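Local structure of hypothetical protein Atu1826 (Agrobacterium tumefaciens, 2I3D) at residues 38-43 with 70-75; 55-60 with 95-100; 86-91 with 104-109; 205-210 with 218-223. The protein is of unknown function but is a putative alpha/beta hydrolase, related in sequence to the S15 family of X-Pro dipeptidyl-peptidases. One frame throughout, in Å; residues are numbered along the deposited sequence. Where two conformers were deposited one is given.

Interaction 1: 38-43 with 70-75; sequences RYQPSK and QLFYLF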
loop_
_atom_site.group_PDB
_atom_site.type_symbol
_atom_site.label_atom_id
_atom_site.label_comp_id
_atom_site.label_asym_id
_atom_site.label_seq_id
_atom_site.Cartn_x
_atom_site.Cartn_y
_atom_site.Cartn_z
ATOM N N ARG B 38 -8.486 -3.060 -13.492
ATOM C CA ARG B 38 -7.311 -2.987 -14.351
ATOM C C ARG B 38 -7.124 -4.366 -14.928
ATOM O O ARG B 38 -7.039 -5.355 -14.184
ATOM C CB ARG B 38 -6.053 -2.576 -13.560
ATOM C CG ARG B 38 -6.153 -1.186 -12.941
ATOM C CD ARG B 38 -6.251 -0.099 -14.021
ATOM N NE ARG B 38 -6.349 1.233 -13.439
ATOM C CZ ARG B 38 -7.470 1.941 -13.314
ATOM N NH1 ARG B 38 -8.630 1.470 -13.748
ATOM N NH2 ARG B 38 -7.432 3.138 -12.759
ATOM N N TYR B 39 -7.050 -4.430 -16.249
ATOM C CA TYR B 39 -7.178 -5.655 -17.014
ATOM C C TYR B 39 -6.074 -5.789 -18.036
ATOM O O TYR B 39 -5.844 -4.869 -18.823
ATOM C CB TYR B 39 -8.529 -5.597 -17.711
ATOM C CG TYR B 39 -8.758 -6.542 -18.855
ATOM C CD1 TYR B 39 -8.761 -7.927 -18.677
ATOM C CD2 TYR B 39 -9.064 -6.035 -20.135
ATOM C CE1 TYR B 39 -9.029 -8.799 -19.774
ATOM C CE2 TYR B 39 -9.344 -6.881 -21.202
ATOM C CZ TYR B 39 -9.324 -8.251 -21.022
ATOM O OH TYR B 39 -9.597 -9.068 -22.108
ATOM N N GLN B 40 -5.383 -6.926 -18.028
ATOM C CA GLN B 40 -4.361 -7.236 -19.045
ATOM C C GLN B 40 -4.616 -8.602 -19.653
ATOM O O GLN B 40 -4.328 -9.634 -19.018
ATOM C CB GLN B 40 -2.944 -7.233 -18.477
ATOM C CG GLN B 40 -2.488 -5.927 -17.847
ATOM C CD GLN B 40 -1.853 -4.978 -18.848
ATOM O OE1 GLN B 40 -1.660 -3.785 -18.555
ATOM N NE2 GLN B 40 -1.521 -5.498 -20.039
ATOM N N PRO B 41 -5.126 -8.633 -20.904
ATOM C CA PRO B 41 -5.368 -9.946 -21.486
ATOM C C PRO B 41 -4.073 -10.648 -21.898
ATOM O O PRO B 41 -3.084 -9.999 -22.257
ATOM C CB PRO B 41 -6.240 -9.640 -22.717
ATOM C CG PRO B 41 -5.813 -8.264 -23.137
ATOM C CD PRO B 41 -5.481 -7.534 -21.826
ATOM N N SER B 42 -4.090 -11.968 -21.851
ATOM C CA SER B 42 -2.952 -12.735 -22.322
ATOM C C SER B 42 -2.745 -12.638 -23.832
ATOM O O SER B 42 -3.722 -12.606 -24.620
ATOM C CB SER B 42 -3.100 -14.213 -21.973
ATOM O OG SER B 42 -1.936 -14.924 -22.406
ATOM N N LYS B 43 -1.462 -12.627 -24.210
ATOM C CA LYS B 43 -1.027 -12.778 -25.599
ATOM C C LYS B 43 -1.389 -14.155 -26.166
ATOM O O LYS B 43 -1.285 -14.364 -27.370
ATOM C CB LYS B 43 0.488 -12.595 -25.699
ATOM C CG LYS B 43 1.008 -11.283 -25.123
ATOM C CD LYS B 43 2.373 -10.890 -25.718
ATOM C CE LYS B 43 3.550 -11.258 -24.802
ATOM N NZ LYS B 43 3.709 -10.250 -23.689
ATOM N N GLN B 70 1.761 -6.081 -7.270
ATOM C CA GLN B 70 2.792 -7.092 -7.533
ATOM C C GLN B 70 2.214 -8.479 -7.831
ATOM O O GLN B 70 2.738 -9.183 -8.693
ATOM C CB GLN B 70 3.751 -7.169 -6.364
ATOM C CG GLN B 70 4.602 -5.882 -6.251
ATOM C CD GLN B 70 5.587 -5.758 -7.358
ATOM O OE1 GLN B 70 6.213 -6.767 -7.788
ATOM N NE2 GLN B 70 5.708 -4.547 -7.900
ATOM N N LEU B 71 1.139 -8.877 -7.150
ATOM C CA LEU B 71 0.518 -10.147 -7.486
ATOM C C LEU B 71 -0.018 -10.093 -8.917
ATOM O O LEU B 71 0.174 -11.024 -9.698
ATOM C CB LEU B 71 -0.626 -10.485 -6.516
ATOM C CG LEU B 71 -0.181 -10.907 -5.095
ATOM C CD1 LEU B 71 -1.313 -10.782 -4.077
ATOM C CD2 LEU B 71 0.396 -12.381 -5.123
ATOM N N PHE B 72 -0.744 -9.009 -9.232
ATOM C CA PHE B 72 -1.207 -8.802 -10.597
ATOM C C PHE B 72 -0.044 -8.951 -11.602
ATOM O O PHE B 72 -0.140 -9.704 -12.596
ATOM C CB PHE B 72 -1.839 -7.422 -10.684
ATOM C CG PHE B 72 -2.346 -7.062 -12.046
ATOM C CD1 PHE B 72 -3.712 -7.165 -12.340
ATOM C CD2 PHE B 72 -1.472 -6.550 -13.022
ATOM C CE1 PHE B 72 -4.209 -6.776 -13.604
ATOM C CE2 PHE B 72 -1.944 -6.155 -14.280
ATOM C CZ PHE B 72 -3.323 -6.273 -14.582
ATOM N N TYR B 73 1.056 -8.235 -11.349
ATOM C CA TYR B 73 2.188 -8.257 -12.268
ATOM C C TYR B 73 2.817 -9.663 -12.405
ATOM O O TYR B 73 3.194 -10.060 -13.507
ATOM C CB TYR B 73 3.228 -7.254 -11.788
ATOM C CG TYR B 73 4.350 -7.007 -12.755
ATOM C CD1 TYR B 73 4.130 -6.347 -13.969
ATOM C CD2 TYR B 73 5.633 -7.421 -12.447
ATOM C CE1 TYR B 73 5.190 -6.118 -14.864
ATOM C CE2 TYR B 73 6.691 -7.206 -13.330
ATOM C CZ TYR B 73 6.453 -6.567 -14.524
ATOM O OH TYR B 73 7.548 -6.367 -15.340
ATOM N N LEU B 74 2.891 -10.427 -11.303
ATOM C CA LEU B 74 3.357 -11.816 -11.350
ATOM C C LEU B 74 2.565 -12.666 -12.346
ATOM O O LEU B 74 3.147 -13.365 -13.219
ATOM C CB LEU B 74 3.252 -12.435 -9.953
ATOM C CG LEU B 74 3.596 -13.930 -9.910
ATOM C CD1 LEU B 74 4.983 -14.203 -10.561
ATOM C CD2 LEU B 74 3.592 -14.360 -8.405
ATOM N N PHE B 75 1.250 -12.657 -12.205
ATOM C CA PHE B 75 0.436 -13.461 -13.114
ATOM C C PHE B 75 0.533 -12.962 -14.555
ATOM O O PHE B 75 0.608 -13.772 -15.485
ATOM C CB PHE B 75 -1.003 -13.530 -12.620
ATOM C CG PHE B 75 -1.173 -14.444 -11.435
ATOM C CD1 PHE B 75 -1.357 -15.836 -11.618
ATOM C CD2 PHE B 75 -1.093 -13.938 -10.113
ATOM C CE1 PHE B 75 -1.509 -16.704 -10.492
ATOM C CE2 PHE B 75 -1.244 -14.797 -8.966
ATOM C CZ PHE B 75 -1.429 -16.184 -9.153
#
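Phe-72 reaches from its helix across to the strand 38-40 and lays the outer end of its ring against the methylene part of Gln-40. The meeting is at the ring edge: CZ of Phe-72 lies 3.4 Å from CG of Gln-40, close to the ring plane. CG of Phe-72 stands anti to the backbone N (chi1 179°), which carries the ring toward the strand. Gln-40 bends at chi2, and the contact is made by its methylenes: CG, and more distantly CB, lie by CZ, while the amide plane stands steeply to the ring, at 77°. CE1 of Phe-72 also comes within 3.2 Å of the carbonyl O of Arg-38, obliquely to the ring.

Strand and helix run nearly parallel, their short axes 10.3 Å apart at an angle of 15°, in the layered packing of an alpha/beta sandwich. Between them the same ring leans on Thr-82 and Ile-52 of the neighbouring strands and forms a cation-pi pair with Arg-84. No hydrogen bond joins the two segments. The helix is therefore held here by van der Waals packing of one aromatic ring on an aliphatic stem and strand backbone, to which a weakly polar C-H...O approach may add a little.

Interaction 2: 55-60 with 95-100; sequences PHPQFG and GEFDHG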
loop_
_atom_site.group_PDB
_atom_site.type_symbol
_atom_site.label_atom_id
_atom_site.label_comp_id
_atom_site.label_asym_id
_atom_site.label_seq_id
_atom_site.Cartn_x
_atom_site.Cartn_y
_atom_site.Cartn_z
ATOM N N PRO B 55 -7.264 -5.922 0.195
ATOM C CA PRO B 55 -7.691 -5.854 1.590
ATOM C C PRO B 55 -8.915 -5.008 1.895
ATOM O O PRO B 55 -9.414 -4.245 1.038
ATOM C CB PRO B 55 -6.477 -5.237 2.330
ATOM C CG PRO B 55 -5.300 -5.596 1.443
ATOM C CD PRO B 55 -5.866 -5.460 0.020
ATOM N N HIS B 56 -9.351 -5.117 3.148
ATOM C CA HIS B 56 -10.456 -4.283 3.638
ATOM C C HIS B 56 -10.022 -2.802 3.640
ATOM O O HIS B 56 -8.845 -2.493 3.873
ATOM C CB HIS B 56 -10.777 -4.714 5.058
ATOM C CG HIS B 56 -12.069 -4.195 5.578
ATOM N ND1 HIS B 56 -12.219 -2.903 6.041
ATOM C CD2 HIS B 56 -13.253 -4.820 5.781
ATOM C CE1 HIS B 56 -13.461 -2.751 6.482
ATOM N NE2 HIS B 56 -14.108 -3.898 6.327
ATOM N N PRO B 57 -10.964 -1.879 3.389
ATOM C CA PRO B 57 -10.563 -0.450 3.489
ATOM C C PRO B 57 -10.023 0.005 4.854
ATOM O O PRO B 57 -9.288 1.026 4.919
ATOM C CB PRO B 57 -11.835 0.317 3.114
ATOM C CG PRO B 57 -12.978 -0.670 3.295
ATOM C CD PRO B 57 -12.362 -2.051 2.946
ATOM N N GLN B 58 -10.321 -0.713 5.930
ATOM C CA GLN B 58 -9.787 -0.297 7.234
ATOM C C GLN B 58 -8.255 -0.421 7.262
ATOM O O GLN B 58 -7.573 0.267 8.055
ATOM C CB GLN B 58 -10.425 -1.072 8.379
ATOM C CG GLN B 58 -9.861 -2.487 8.596
ATOM C CD GLN B 58 -10.682 -3.282 9.592
ATOM O OE1 GLN B 58 -11.359 -2.698 10.452
ATOM N NE2 GLN B 58 -10.646 -4.623 9.483
ATOM N N PHE B 59 -7.719 -1.318 6.436
ATOM C CA PHE B 59 -6.253 -1.502 6.338
ATOM C C PHE B 59 -5.726 -0.868 5.069
ATOM O O PHE B 59 -4.653 -1.226 4.585
ATOM C CB PHE B 59 -5.874 -2.992 6.421
ATOM C CG PHE B 59 -6.136 -3.599 7.763
ATOM C CD1 PHE B 59 -5.460 -3.126 8.893
ATOM C CD2 PHE B 59 -7.081 -4.608 7.922
ATOM C CE1 PHE B 59 -5.685 -3.680 10.159
ATOM C CE2 PHE B 59 -7.334 -5.160 9.211
ATOM C CZ PHE B 59 -6.634 -4.690 10.321
ATOM N N GLY B 60 -6.505 0.060 4.527
ATOM C CA GLY B 60 -6.097 0.813 3.349
ATOM C C GLY B 60 -6.165 0.009 2.045
ATOM O O GLY B 60 -5.459 0.327 1.090
ATOM N N GLY B 95 -21.590 1.750 -4.740
ATOM C CA GLY B 95 -22.154 0.948 -3.681
ATOM C C GLY B 95 -21.499 1.155 -2.352
ATOM O O GLY B 95 -20.625 2.024 -2.213
ATOM N N GLU B 96 -21.978 0.383 -1.372
ATOM C CA GLU B 96 -21.555 0.446 0.017
ATOM C C GLU B 96 -20.803 -0.835 0.367
ATOM O O GLU B 96 -21.261 -1.933 0.021
ATOM C CB GLU B 96 -22.780 0.531 0.942
ATOM C CG GLU B 96 -23.497 1.877 0.957
ATOM C CD GLU B 96 -24.251 2.099 2.273
ATOM O OE1 GLU B 96 -24.860 1.135 2.776
ATOM O OE2 GLU B 96 -24.231 3.225 2.812
ATOM N N PHE B 97 -19.715 -0.698 1.107
ATOM C CA PHE B 97 -19.007 -1.892 1.538
ATOM C C PHE B 97 -19.891 -2.673 2.516
ATOM O O PHE B 97 -20.705 -2.084 3.237
ATOM C CB PHE B 97 -17.667 -1.496 2.134
ATOM C CG PHE B 97 -16.612 -2.587 2.056
ATOM C CD1 PHE B 97 -15.783 -2.714 0.914
ATOM C CD2 PHE B 97 -16.447 -3.458 3.132
ATOM C CE1 PHE B 97 -14.797 -3.724 0.859
ATOM C CE2 PHE B 97 -15.503 -4.440 3.102
ATOM C CZ PHE B 97 -14.656 -4.577 1.977
ATOM N N ASP B 98 -19.822 -3.995 2.474
ATOM C CA ASP B 98 -20.534 -4.784 3.450
ATOM C C ASP B 98 -19.632 -5.891 3.994
ATOM O O ASP B 98 -18.460 -5.970 3.626
ATOM C CB ASP B 98 -21.875 -5.285 2.905
ATOM C CG ASP B 98 -21.738 -6.311 1.794
ATOM O OD1 ASP B 98 -20.908 -7.237 1.911
ATOM O OD2 ASP B 98 -22.485 -6.221 0.803
ATOM N N HIS B 99 -20.151 -6.684 4.914
ATOM C CA HIS B 99 -19.280 -7.552 5.695
ATOM C C HIS B 99 -18.566 -8.563 4.820
ATOM O O HIS B 99 -17.489 -9.026 5.189
ATOM C CB HIS B 99 -20.056 -8.285 6.792
ATOM C CG HIS B 99 -19.224 -9.301 7.523
ATOM N ND1 HIS B 99 -19.192 -10.638 7.171
ATOM C CD2 HIS B 99 -18.345 -9.159 8.546
ATOM C CE1 HIS B 99 -18.335 -11.277 7.958
ATOM N NE2 HIS B 99 -17.824 -10.405 8.811
ATOM N N GLY B 100 -19.106 -8.887 3.650
ATOM C CA GLY B 100 -18.393 -9.830 2.771
ATOM C C GLY B 100 -19.247 -10.363 1.649
ATOM O O GLY B 100 -18.759 -10.583 0.556
#
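His-56 and Pro-57 both meet the ring of Phe-97, each in its own way. Phe-97 turns its edge toward the face of the imidazole in an edge-to-face pair, the centroids 4.8 Å apart and the planes at 67°; the nearest atoms are CE2 of Phe-97 and CD2 of His-56, at 3.5 Å. Pro-57 approaches over a face instead: its CD lies 3.7 Å from the centroid of the Phe-97 ring and 20° off the normal, a CH-pi contact. Phe-97 swings CG to the side away from its own N (chi1 -154°) and so extends from its loop to meet both residues.

The imidazole is fixed from within its own loop. ND1 of His-56 accepts the backbone N-H of Gln-58 at 2.9 Å, almost straight and in the ring plane, which sets the ring's rotation. Both loops follow strands of the alpha/beta-hydrolase fold, 49-53 and 81-85, and His-56 stands close to, but not in contact with, a putative Ser-His-Asp triad of Ser-130, His-212 and Asp-179; the pair thus probably borders the active-site region.

Beyond Phe-97, Asp-98 forms an Asx turn, its OD1 accepting from N of Gly-100 at 3.0 Å through the anti lone pair. The same oxygen also takes the N-H of Gly-102, tying the loop to the start of helix 101-117. The ring of Phe-131, beside the putative nucleophile, meets that of Phe-97, and Tyr-159 touches His-56.

Interaction 3: 86-91 with 104-109; sequences NFRSIG and LSDAAS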
loop_
_atom_site.group_PDB
_atom_site.type_symbol
_atom_site.label_atom_id
_atom_site.label_comp_id
_atom_site.label_asym_id
_atom_site.label_seq_id
_atom_site.Cartn_x
_atom_site.Cartn_y
_atom_site.Cartn_z
ATOM N N ASN B 86 -11.431 -2.869 -7.799
ATOM C CA ASN B 86 -11.833 -2.308 -6.529
ATOM C C ASN B 86 -13.175 -2.866 -6.132
ATOM O O ASN B 86 -14.119 -2.842 -6.937
ATOM C CB ASN B 86 -11.898 -0.789 -6.620
ATOM C CG ASN B 86 -10.546 -0.143 -6.418
ATOM O OD1 ASN B 86 -9.642 -0.727 -5.779
ATOM N ND2 ASN B 86 -10.396 1.090 -6.922
ATOM N N PHE B 87 -13.268 -3.363 -4.904
ATOM C CA PHE B 87 -14.583 -3.798 -4.374
ATOM C C PHE B 87 -15.560 -2.621 -4.353
ATOM O O PHE B 87 -15.135 -1.450 -4.344
ATOM C CB PHE B 87 -14.483 -4.385 -2.965
ATOM C CG PHE B 87 -13.887 -5.774 -2.929
ATOM C CD1 PHE B 87 -14.445 -6.836 -3.674
ATOM C CD2 PHE B 87 -12.780 -6.028 -2.101
ATOM C CE1 PHE B 87 -13.855 -8.132 -3.616
ATOM C CE2 PHE B 87 -12.200 -7.315 -2.006
ATOM C CZ PHE B 87 -12.724 -8.369 -2.780
ATOM N N ARG B 88 -16.863 -2.924 -4.332
ATOM C CA ARG B 88 -17.892 -1.863 -4.120
ATOM C C ARG B 88 -17.467 -0.885 -3.033
ATOM O O ARG B 88 -16.968 -1.307 -1.957
ATOM C CB ARG B 88 -19.250 -2.476 -3.728
ATOM C CG ARG B 88 -19.242 -3.261 -2.412
ATOM C CD ARG B 88 -20.571 -4.040 -2.213
ATOM N NE ARG B 88 -20.831 -4.964 -3.309
ATOM C CZ ARG B 88 -22.032 -5.492 -3.565
ATOM N NH1 ARG B 88 -23.050 -5.192 -2.758
ATOM N NH2 ARG B 88 -22.206 -6.319 -4.597
ATOM N N SER B 89 -17.678 0.411 -3.333
ATOM C CA SER B 89 -17.411 1.579 -2.446
ATOM C C SER B 89 -15.972 2.075 -2.535
ATOM O O SER B 89 -15.702 3.186 -2.094
ATOM C CB SER B 89 -17.753 1.327 -0.985
ATOM O OG SER B 89 -16.652 0.725 -0.284
ATOM N N ILE B 90 -15.051 1.252 -3.063
ATOM C CA ILE B 90 -13.622 1.613 -3.138
ATOM C C ILE B 90 -13.296 2.319 -4.490
ATOM O O ILE B 90 -13.695 1.862 -5.569
ATOM C CB ILE B 90 -12.751 0.317 -2.983
ATOM C CG1 ILE B 90 -13.194 -0.549 -1.763
ATOM C CG2 ILE B 90 -11.237 0.644 -3.032
ATOM C CD1 ILE B 90 -13.086 0.111 -0.408
ATOM N N GLY B 91 -12.571 3.431 -4.429
ATOM C CA GLY B 91 -12.238 4.186 -5.650
ATOM C C GLY B 91 -13.499 4.647 -6.368
ATOM O O GLY B 91 -14.386 5.228 -5.763
ATOM N N LEU B 104 -17.992 -10.763 -2.274
ATOM C CA LEU B 104 -17.953 -12.034 -2.972
ATOM C C LEU B 104 -18.751 -11.945 -4.290
ATOM O O LEU B 104 -18.279 -12.414 -5.317
ATOM C CB LEU B 104 -18.509 -13.175 -2.102
ATOM C CG LEU B 104 -18.569 -14.542 -2.801
ATOM C CD1 LEU B 104 -17.220 -15.037 -3.308
ATOM C CD2 LEU B 104 -19.158 -15.583 -1.823
ATOM N N SER B 105 -19.914 -11.289 -4.269
ATOM C CA SER B 105 -20.695 -11.093 -5.499
ATOM C C SER B 105 -19.932 -10.279 -6.518
ATOM O O SER B 105 -19.938 -10.626 -7.708
ATOM C CB SER B 105 -22.049 -10.454 -5.189
ATOM O OG SER B 105 -22.771 -11.433 -4.449
ATOM N N ASP B 106 -19.228 -9.228 -6.042
ATOM C CA ASP B 106 -18.365 -8.440 -6.919
ATOM C C ASP B 106 -17.307 -9.299 -7.610
ATOM O O ASP B 106 -17.099 -9.195 -8.815
ATOM C CB ASP B 106 -17.631 -7.343 -6.128
ATOM C CG ASP B 106 -18.578 -6.276 -5.582
ATOM O OD1 ASP B 106 -19.741 -6.211 -6.085
ATOM O OD2 ASP B 106 -18.163 -5.522 -4.640
ATOM N N ALA B 107 -16.622 -10.147 -6.827
ATOM C CA ALA B 107 -15.573 -11.021 -7.384
ATOM C C ALA B 107 -16.135 -12.025 -8.417
ATOM O O ALA B 107 -15.523 -12.287 -9.444
ATOM C CB ALA B 107 -14.847 -11.775 -6.212
ATOM N N ALA B 108 -17.306 -12.594 -8.130
ATOM C CA ALA B 108 -17.981 -13.466 -9.089
ATOM C C ALA B 108 -18.327 -12.730 -10.386
ATOM O O ALA B 108 -18.113 -13.274 -11.468
ATOM C CB ALA B 108 -19.238 -14.053 -8.446
ATOM N N SER B 109 -18.821 -11.490 -10.270
ATOM C CA SER B 109 -19.122 -10.652 -11.436
ATOM C C SER B 109 -17.882 -10.336 -12.222
ATOM O O SER B 109 -17.897 -10.327 -13.468
ATOM C CB SER B 109 -19.787 -9.335 -11.047
ATOM O OG SER B 109 -21.132 -9.547 -10.682
#
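Arg-88 grips the carboxylate of Asp-106 side-on, with NE bonded to OD2 at 3.0 Å and NH2 to OD1 at 2.9 Å. Both oxygens lie close to the guanidinium plane, but the two flat groups are turned 34° apart. A third bond comes from the main chain: N of Arg-88 donates to OD2 of Asp-106 at 2.9 Å, with an N-H...O angle of 165°. The two donors to OD2 reach it from opposite faces of the carboxylate, so the group is held against rotation. Such a charged, multiply bonded setting would be expected to favour the ionised aspartate. The arginine can supply both backbone and side-chain donors because CG lies between N and the carbonyl carbon (chi1 62°) and the chain bends at chi3, bringing NE to the same oxygen as its own N.

Arg-88 occupies the second position of a type II turn from Phe-87 to Ile-90. Apolar packing flanks the salt bridge: CB of Asp-106 sits at the edge of the Phe-87 ring, 4.1 Å from CD1. The anchor thus ties the loop after strand 81-85 to helix 101-117, while Phe-87 reaches inward to Leu-53 of strand 49-53 and Ile-135 of helix 131-142.

Interaction 4: 205-210 with 218-223; sequences RTLPGA and VDELMG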
loop_
_atom_site.group_PDB
_atom_site.type_symbol
_atom_site.label_atom_id
_atom_site.label_comp_id
_atom_site.label_asym_id
_atom_site.label_seq_id
_atom_site.Cartn_x
_atom_site.Cartn_y
_atom_site.Cartn_z
ATOM N N ARG B 205 3.952 -20.992 3.854
ATOM C CA ARG B 205 5.208 -20.376 4.225
ATOM C C ARG B 205 4.956 -19.300 5.274
ATOM O O ARG B 205 4.072 -18.478 5.110
ATOM C CB ARG B 205 5.841 -19.742 2.966
ATOM C CG ARG B 205 7.147 -19.015 3.204
ATOM C CD ARG B 205 8.330 -20.004 3.566
ATOM N NE ARG B 205 9.447 -19.210 4.068
ATOM C CZ ARG B 205 10.228 -19.551 5.084
ATOM N NH1 ARG B 205 10.073 -20.733 5.709
ATOM N NH2 ARG B 205 11.211 -18.728 5.447
ATOM N N THR B 206 5.751 -19.292 6.336
ATOM C CA THR B 206 5.711 -18.252 7.346
ATOM C C THR B 206 6.990 -17.424 7.184
ATOM O O THR B 206 8.120 -17.987 7.244
ATOM C CB THR B 206 5.598 -18.833 8.756
ATOM O OG1 THR B 206 4.409 -19.649 8.847
ATOM C CG2 THR B 206 5.539 -17.691 9.829
ATOM N N LEU B 207 6.833 -16.120 6.933
ATOM C CA LEU B 207 8.010 -15.263 6.702
ATOM C C LEU B 207 8.473 -14.624 7.984
ATOM O O LEU B 207 7.727 -13.862 8.598
ATOM C CB LEU B 207 7.690 -14.104 5.743
ATOM C CG LEU B 207 7.491 -14.407 4.275
ATOM C CD1 LEU B 207 7.572 -13.113 3.471
ATOM C CD2 LEU B 207 8.568 -15.336 3.833
ATOM N N PRO B 208 9.732 -14.883 8.380
ATOM C CA PRO B 208 10.282 -14.221 9.577
ATOM C C PRO B 208 10.279 -12.707 9.478
ATOM O O PRO B 208 10.713 -12.136 8.469
ATOM C CB PRO B 208 11.741 -14.754 9.645
ATOM C CG PRO B 208 11.633 -16.110 8.926
ATOM C CD PRO B 208 10.702 -15.807 7.758
ATOM N N GLY B 209 9.792 -12.072 10.521
ATOM C CA GLY B 209 9.895 -10.638 10.597
ATOM C C GLY B 209 8.792 -9.886 9.885
ATOM O O GLY B 209 8.772 -8.647 9.980
ATOM N N ALA B 210 7.900 -10.593 9.172
ATOM C CA ALA B 210 6.837 -9.887 8.418
ATOM C C ALA B 210 5.609 -9.619 9.308
ATOM O O ALA B 210 5.157 -10.505 10.029
ATOM C CB ALA B 210 6.429 -10.686 7.197
ATOM N N VAL B 218 8.247 -7.067 1.461
ATOM C CA VAL B 218 7.488 -7.303 0.229
ATOM C C VAL B 218 8.301 -8.070 -0.813
ATOM O O VAL B 218 7.756 -8.970 -1.491
ATOM C CB VAL B 218 6.850 -6.017 -0.314
ATOM C CG1 VAL B 218 6.184 -6.251 -1.695
ATOM C CG2 VAL B 218 5.894 -5.433 0.730
ATOM N N ASP B 219 9.594 -7.742 -0.980
ATOM C CA ASP B 219 10.431 -8.494 -1.956
ATOM C C ASP B 219 10.489 -9.965 -1.581
ATOM O O ASP B 219 10.400 -10.831 -2.454
ATOM C CB ASP B 219 11.848 -7.917 -2.052
ATOM C CG ASP B 219 11.848 -6.580 -2.746
ATOM O OD1 ASP B 219 10.793 -6.224 -3.379
ATOM O OD2 ASP B 219 12.893 -5.879 -2.653
ATOM N N GLU B 220 10.595 -10.246 -0.287
ATOM C CA GLU B 220 10.697 -11.621 0.181
ATOM C C GLU B 220 9.371 -12.356 -0.125
ATOM O O GLU B 220 9.348 -13.491 -0.663
ATOM C CB GLU B 220 11.023 -11.694 1.678
ATOM C CG GLU B 220 11.146 -13.137 2.138
ATOM C CD GLU B 220 11.726 -13.313 3.552
ATOM O OE1 GLU B 220 12.155 -12.305 4.183
ATOM O OE2 GLU B 220 11.797 -14.492 3.992
ATOM N N LEU B 221 8.277 -11.689 0.252
ATOM C CA LEU B 221 6.923 -12.225 -0.044
ATOM C C LEU B 221 6.766 -12.534 -1.538
ATOM O O LEU B 221 6.345 -13.624 -1.923
ATOM C CB LEU B 221 5.862 -11.194 0.381
ATOM C CG LEU B 221 4.430 -11.478 -0.076
ATOM C CD1 LEU B 221 3.872 -12.764 0.560
ATOM C CD2 LEU B 221 3.537 -10.224 0.211
HETATM N N MSE B 222 7.108 -11.576 -2.396
HETATM C CA MSE B 222 6.831 -11.733 -3.817
HETATM C C MSE B 222 7.731 -12.818 -4.441
HETATM O O MSE B 222 7.310 -13.526 -5.359
HETATM C CB MSE B 222 6.961 -10.397 -4.550
HETATM C CG MSE B 222 5.861 -9.386 -4.176
HETATM SE SE MSE B 222 4.032 -10.203 -4.171
HETATM C CE MSE B 222 4.101 -10.837 -5.889
ATOM N N GLY B 223 8.959 -12.955 -3.943
ATOM C CA GLY B 223 9.842 -14.065 -4.348
ATOM C C GLY B 223 9.246 -15.421 -4.053
ATOM O O GLY B 223 9.329 -16.344 -4.858
#
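Leu-207 carries the contact with Glu-220 and Leu-221, two residues after Arg-205, which heads toward the helix with its NH2 4.5 Å from OE2 of Glu-220. Those opposite charges are too far apart for a salt bridge, so any attraction is probably modest.

The two methyls of Leu-207 divide the work: CD1 rests against the helix backbone, 3.6 Å from N of Leu-221, and also touches CB of Leu-221 at 4.0 Å, while CD2 lies 3.3 Å from OE2 of Glu-220. The leucine and the glutamate come from opposite directions and pass alongside one another; CG of Glu-220 lies 3.8 Å from CD1 and from CD2 of Leu-207. Fully stretched from its first torsion on (chi1 -179°), Glu-220 extends off the helix past the leucine, laying its methylenes on the apolar branch and carrying its carboxylate on toward the strand.

Pro-208 adds a looser touch on the exposed side, its CD 4.1 Å from OE2 of Glu-220. From Leu-207 to Ala-210 the chain makes a type II turn, closed by a weak backbone bond, with Gly-209 adopting a positive phi; its N is held by Asp-177 OD1.

Helix 218-233 therefore packs on strand 202-207, an outermost strand of the sheet within this chain, in the closing strand-loop-helix unit of the fold. Leu-221 extends this packing to Ile-174 of the adjacent strand 171-176 and Ile-67 of helix 66-77, and Phe-214 of the connecting loop touches both Leu-207 and Leu-221.

In the fold
Interactions 1, 3 and 4 are partly buried, interaction 2 a surface contact. Interactions 1 and 4 both set a helix against the central sheet, one near each margin, and both are mostly van der Waals packing, with a polar oxygen near an apolar group in each. Their helices meet directly, Met-222 packing on Gln-70 and Leu-71. Interaction 2 joins two loops, interaction 3 a loop and a helix, their centres about 9 Å apart: Phe-97 and Glu-96 pack on Arg-88 and Ser-89, so the aromatic cluster leans on the loop that the salt bridge anchors. Interaction 3 alone joins its segments by hydrogen bonds and paired charges; in interaction 4, across the chain's centre, opposite charges remain apart.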